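Local coordinates for TRAP dicarboxylate transporter, DctP subunit (Anaerococcus prevoti, PDB 4N91), which probably serves as the solute-binding component of a TRAP transporter, holding D-glucuronate in its pocket, at residues Thr84-Ala97 with Met239-Leu251. Sequence-based numbering, arbitrary orientation.
With BDP (beta-D-glucopyranuronic acid), chain C.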
loop_
_atom_site.group_PDB
_atom_site.type_symbol
_atom_site.label_atom_id
_atom_site.label_comp_id
_atom_site.label_asym_id
_atom_site.label_seq_id
_atom_site.Cartn_x
_atom_site.Cartn_y
_atom_site.Cartn_z
ATOM N N THR A 84 11.522 12.591 1.128
ATOM C CA THR A 84 12.152 11.728 2.146
ATOM C C THR A 84 13.577 11.392 1.724
ATOM O O THR A 84 14.486 11.335 2.555
ATOM C CB THR A 84 11.327 10.449 2.374
ATOM O OG1 THR A 84 9.998 10.818 2.768
ATOM C CG2 THR A 84 11.956 9.588 3.452
ATOM N N GLN A 85 13.779 11.199 0.424
ATOM C CA GLN A 85 15.117 10.952 -0.110
ATOM C C GLN A 85 16.106 12.060 0.244
ATOM O O GLN A 85 17.268 11.776 0.536
ATOM C CB GLN A 85 15.076 10.818 -1.629
ATOM C CG GLN A 85 14.489 9.542 -2.165
ATOM C CD GLN A 85 14.570 9.486 -3.683
ATOM O OE1 GLN A 85 13.871 10.221 -4.396
ATOM N NE2 GLN A 85 15.444 8.636 -4.181
ATOM N N THR A 86 15.664 13.316 0.196
ATOM C CA THR A 86 16.552 14.448 0.454
ATOM C C THR A 86 16.609 14.819 1.926
ATOM O O THR A 86 17.461 15.602 2.342
ATOM C CB THR A 86 16.099 15.699 -0.318
ATOM O OG1 THR A 86 14.828 16.126 0.173
ATOM C CG2 THR A 86 16.009 15.416 -1.804
ATOM N N GLY A 87 15.689 14.277 2.719
ATOM C CA GLY A 87 15.620 14.603 4.128
ATOM C C GLY A 87 14.787 15.833 4.414
ATOM O O GLY A 87 14.721 16.280 5.552
ATOM N N ALA A 88 14.131 16.377 3.397
ATOM C CA ALA A 88 13.226 17.509 3.606
ATOM C C ALA A 88 12.066 17.121 4.533
ATOM O O ALA A 88 11.559 17.939 5.315
ATOM C CB ALA A 88 12.710 18.013 2.273
ATOM N N ILE A 89 11.655 15.868 4.459
ATOM C CA ILE A 89 10.887 15.296 5.550
ATOM C C ILE A 89 11.590 14.024 6.031
ATOM O O ILE A 89 12.432 13.449 5.313
ATOM C CB ILE A 89 9.434 15.025 5.147
ATOM C CG1 ILE A 89 9.371 13.946 4.069
ATOM C CG2 ILE A 89 8.780 16.319 4.645
ATOM C CD1 ILE A 89 7.952 13.707 3.531
ATOM N N ASN A 90 11.247 13.587 7.234
ATOM C CA ASN A 90 11.983 12.496 7.865
ATOM C C ASN A 90 11.398 11.109 7.559
ATOM O O ASN A 90 12.125 10.139 7.368
ATOM C CB ASN A 90 12.018 12.703 9.384
ATOM C CG ASN A 90 12.601 14.055 9.776
ATOM O OD1 ASN A 90 11.913 15.090 9.742
ATOM N ND2 ASN A 90 13.890 14.058 10.123
ATOM N N ILE A 91 10.070 11.034 7.526
ATOM C CA ILE A 91 9.351 9.760 7.444
ATOM C C ILE A 91 8.128 9.974 6.571
ATOM O O ILE A 91 7.480 11.019 6.654
ATOM C CB ILE A 91 8.859 9.303 8.812
ATOM C CG1 ILE A 91 10.021 9.035 9.777
ATOM C CG2 ILE A 91 7.952 8.060 8.685
ATOM C CD1 ILE A 91 9.595 9.022 11.243
ATOM N N CYS A 92 7.830 9.009 5.716
ATOM C CA CYS A 92 6.519 9.024 5.075
ATOM C C CYS A 92 6.009 7.631 4.846
ATOM O O CYS A 92 6.712 6.648 5.040
ATOM C CB CYS A 92 6.544 9.809 3.787
ATOM S SG CYS A 92 7.193 8.969 2.323
ATOM N N VAL A 93 4.752 7.556 4.433
ATOM C CA VAL A 93 4.153 6.282 4.093
ATOM C C VAL A 93 3.989 6.227 2.597
ATOM O O VAL A 93 3.410 7.134 2.008
ATOM C CB VAL A 93 2.771 6.108 4.782
ATOM C CG1 VAL A 93 2.116 4.807 4.360
ATOM C CG2 VAL A 93 2.916 6.109 6.285
ATOM N N ALA A 94 4.476 5.145 1.999
ATOM C CA ALA A 94 4.347 4.931 0.566
ATOM C C ALA A 94 3.871 3.517 0.282
ATOM O O ALA A 94 4.328 2.565 0.908
ATOM C CB ALA A 94 5.686 5.153 -0.118
ATOM N N SER A 95 2.967 3.359 -0.678
ATOM C CA SER A 95 2.575 2.027 -1.090
ATOM C C SER A 95 3.751 1.319 -1.723
ATOM O O SER A 95 4.544 1.917 -2.460
ATOM C CB SER A 95 1.430 2.083 -2.098
ATOM O OG SER A 95 1.075 0.791 -2.547
ATOM N N ASN A 96 3.873 0.040 -1.434
ATOM C CA ASN A 96 4.917 -0.771 -2.051
ATOM C C ASN A 96 4.853 -0.659 -3.583
ATOM O O ASN A 96 5.870 -0.799 -4.279
ATOM C CB ASN A 96 4.724 -2.214 -1.633
ATOM C CG ASN A 96 5.925 -3.064 -1.907
ATOM O OD1 ASN A 96 6.857 -3.097 -1.117
ATOM N ND2 ASN A 96 5.916 -3.749 -3.030
ATOM N N ALA A 97 3.649 -0.427 -4.105
ATOM C CA ALA A 97 3.443 -0.344 -5.549
ATOM C C ALA A 97 4.415 0.646 -6.193
ATOM O O ALA A 97 4.903 0.411 -7.291
ATOM C CB ALA A 97 1.998 0.048 -5.863
HETATM N N MSE A 239 -2.315 -7.987 -2.565
HETATM C CA MSE A 239 -2.262 -7.526 -1.186
HETATM C C MSE A 239 -0.985 -6.718 -1.086
HETATM O O MSE A 239 0.109 -7.276 -0.974
HETATM C CB MSE A 239 -2.275 -8.669 -0.180
HETATM C CG MSE A 239 -3.450 -9.547 -0.361
HETATM SE SE MSE A 239 -3.508 -10.918 1.015
HETATM C CE MSE A 239 -4.634 -9.929 2.311
ATOM N N VAL A 240 -1.130 -5.401 -1.157
ATOM C CA VAL A 240 0.033 -4.527 -1.341
ATOM C C VAL A 240 0.299 -3.783 -0.048
ATOM O O VAL A 240 -0.513 -2.960 0.389
ATOM C CB VAL A 240 -0.172 -3.504 -2.486
ATOM C CG1 VAL A 240 1.093 -2.675 -2.683
ATOM C CG2 VAL A 240 -0.555 -4.217 -3.796
ATOM N N PRO A 241 1.427 -4.079 0.598
ATOM C CA PRO A 241 1.641 -3.376 1.865
ATOM C C PRO A 241 1.930 -1.907 1.665
ATOM O O PRO A 241 2.561 -1.528 0.676
ATOM C CB PRO A 241 2.866 -4.087 2.464
ATOM C CG PRO A 241 3.620 -4.628 1.257
ATOM C CD PRO A 241 2.530 -4.998 0.259
ATOM N N ASP A 242 1.489 -1.086 2.603
ATOM C CA ASP A 242 2.013 0.260 2.743
ATOM C C ASP A 242 3.309 0.163 3.548
ATOM O O ASP A 242 3.423 -0.635 4.501
ATOM C CB ASP A 242 0.996 1.172 3.441
ATOM C CG ASP A 242 -0.152 1.587 2.548
ATOM O OD1 ASP A 242 0.021 1.656 1.299
ATOM O OD2 ASP A 242 -1.232 1.891 3.106
ATOM N N ILE A 243 4.301 0.937 3.145
ATOM C CA ILE A 243 5.616 0.887 3.770
ATOM C C ILE A 243 5.917 2.223 4.427
ATOM O O ILE A 243 5.729 3.284 3.822
ATOM C CB ILE A 243 6.714 0.601 2.730
ATOM C CG1 ILE A 243 6.359 -0.638 1.900
ATOM C CG2 ILE A 243 8.069 0.447 3.413
ATOM C CD1 ILE A 243 6.309 -1.951 2.675
ATOM N N VAL A 244 6.365 2.182 5.675
ATOM C CA VAL A 244 6.845 3.382 6.336
ATOM C C VAL A 244 8.321 3.503 6.038
ATOM O O VAL A 244 9.100 2.599 6.372
ATOM C CB VAL A 244 6.623 3.292 7.849
ATOM C CG1 VAL A 244 7.010 4.573 8.524
ATOM C CG2 VAL A 244 5.159 2.926 8.138
ATOM N N ILE A 245 8.694 4.584 5.362
ATOM C CA ILE A 245 10.083 4.796 5.003
ATOM C C ILE A 245 10.643 5.986 5.765
ATOM O O ILE A 245 9.940 6.949 6.036
ATOM C CB ILE A 245 10.287 4.985 3.462
ATOM C CG1 ILE A 245 9.535 6.199 2.935
ATOM C CG2 ILE A 245 9.903 3.725 2.704
ATOM C CD1 ILE A 245 9.932 6.580 1.509
ATOM N N ALA A 246 11.916 5.893 6.128
ATOM C CA ALA A 246 12.600 6.970 6.824
ATOM C C ALA A 246 13.864 7.383 6.067
ATOM O O ALA A 246 14.531 6.552 5.446
ATOM C CB ALA A 246 12.956 6.519 8.234
ATOM N N ASN A 247 14.162 8.679 6.087
ATOM C CA ASN A 247 15.408 9.185 5.527
ATOM C C ASN A 247 16.571 8.486 6.198
ATOM O O ASN A 247 16.659 8.441 7.430
ATOM C CB ASN A 247 15.532 10.694 5.697
ATOM C CG ASN A 247 16.868 11.220 5.180
ATOM O OD1 ASN A 247 17.813 11.401 5.950
ATOM N ND2 ASN A 247 16.973 11.393 3.872
ATOM N N TYR A 248 17.450 7.927 5.381
ATOM C CA TYR A 248 18.487 7.022 5.889
ATOM C C TYR A 248 19.549 7.757 6.737
ATOM O O TYR A 248 19.888 7.315 7.845
ATOM C CB TYR A 248 19.125 6.274 4.737
ATOM C CG TYR A 248 20.146 5.259 5.193
ATOM C CD1 TYR A 248 19.795 4.254 6.077
ATOM C CD2 TYR A 248 21.451 5.311 4.743
ATOM C CE1 TYR A 248 20.724 3.319 6.513
ATOM C CE2 TYR A 248 22.391 4.373 5.181
ATOM C CZ TYR A 248 22.009 3.380 6.053
ATOM O OH TYR A 248 22.929 2.439 6.498
ATOM N N SER A 249 20.029 8.893 6.236
ATOM C CA SER A 249 21.011 9.687 6.993
ATOM C C SER A 249 20.454 10.129 8.328
ATOM O O SER A 249 21.132 10.062 9.366
ATOM C CB SER A 249 21.458 10.910 6.179
ATOM O OG SER A 249 22.203 10.495 5.066
ATOM N N TRP A 250 19.197 10.558 8.313
ATOM C CA TRP A 250 18.542 10.984 9.538
ATOM C C TRP A 250 18.452 9.847 10.545
ATOM O O TRP A 250 18.813 9.991 11.719
ATOM C CB TRP A 250 17.137 11.547 9.258
ATOM C CG TRP A 250 16.404 11.699 10.527
ATOM C CD1 TRP A 250 16.643 12.621 11.505
ATOM C CD2 TRP A 250 15.322 10.884 11.003
ATOM N NE1 TRP A 250 15.787 12.442 12.544
ATOM C CE2 TRP A 250 14.961 11.377 12.270
ATOM C CE3 TRP A 250 14.634 9.784 10.483
ATOM C CZ2 TRP A 250 13.944 10.806 13.035
ATOM C CZ3 TRP A 250 13.608 9.227 11.239
ATOM C CH2 TRP A 250 13.280 9.727 12.497
ATOM N N LEU A 251 17.960 8.701 10.090
ATOM C CA LEU A 251 17.721 7.597 11.002
ATOM C C LEU A 251 19.050 7.120 11.607
ATOM O O LEU A 251 19.184 6.961 12.826
ATOM C CB LEU A 251 16.992 6.463 10.259
ATOM C CG LEU A 251 16.478 5.314 11.124
ATOM C CD1 LEU A 251 15.415 5.803 12.059
ATOM C CD2 LEU A 251 15.957 4.209 10.242
HETATM C C1 BDP C . -4.290 2.683 -0.570
HETATM C C2 BDP C . -2.957 2.687 0.023
HETATM C C3 BDP C . -2.263 3.987 -0.262
HETATM C C4 BDP C . -2.149 4.216 -1.670
HETATM C C5 BDP C . -3.492 4.151 -2.286
HETATM C C6 BDP C . -3.424 4.236 -3.833
HETATM O O2 BDP C . -3.269 2.757 1.471
HETATM O O3 BDP C . -0.941 3.996 0.369
HETATM O O4 BDP C . -1.531 5.354 -1.994
HETATM O O5 BDP C . -4.147 2.872 -1.978
HETATM O O6A BDP C . -2.838 5.242 -4.286
HETATM O O1 BDP C . -4.774 1.318 -0.496
HETATM O O6B BDP C . -4.128 3.455 -4.513
HETATM O O HOH W 1 19.337 11.920 2.279
HETATM O O HOH W 2 -0.510 -0.353 -0.472
#
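Antiparallel strands 91-95 and 242-247 pair inside the mixed sheet of one lobe of this periplasmic-binding-protein fold, Ser95 and Asp242 meeting at the end that reaches the sugar pocket. Their axes run 148° apart, and the hydrogen-bonded pairs Cys92-Ile245 and Ala94-Ile243 each close two backbone bonds; Asn96 N to Pro241 O and Asn247 N to Asn90 O add one backbone bond at each end. At the pocket end, Asp242 OD1 lies 2.7 Å from O3 of beta-D-glucuronate, and OD2 2.8 Å from O2, so the carboxylate spans neighbouring hydroxyls. One water donates to Asp242 OD1 and Val240 O while accepting from Ser95 OG, linking the end of strand 91-95 to the start of strand 242-247 and the loop before it, next to the sugar; Ser95 OG also caps the following helix through Ala97 N. At the far end, Asn247 bridges two helices. With CG anti to the backbone N (chi1 177°), Asn247 ND2 reaches Thr84 O at 2.8 Å, the acceptor lying in the amide plane, while Asn247, at the N-cap of helix 248-253, accepts from Trp250 N through OD1 at 2.9 Å. Asn90 lies over one indole face of Trp250: ND2 stands 3.3 Å above the plane, offset toward the rim, the amide turned 71° from the ring, and CB sits 4.1 Å from the six-membered-ring centroid, a CH-pi contact. Ile91 CG1 meets Trp250 CZ3 obliquely at 3.9 Å. With an alanine at Trp250, Asn90 CB and Ile91 CG1 would probably lose their aromatic partner, leaving a gap beside them. Asn90 OD1 bonds Arg34 N in strand 31-36, the other neighbour of 91-95, whereas Val244 packs against strand 143-149 beyond 242-247; Phe262 of helix 256-290 meets the Trp250 ring edge-to-face.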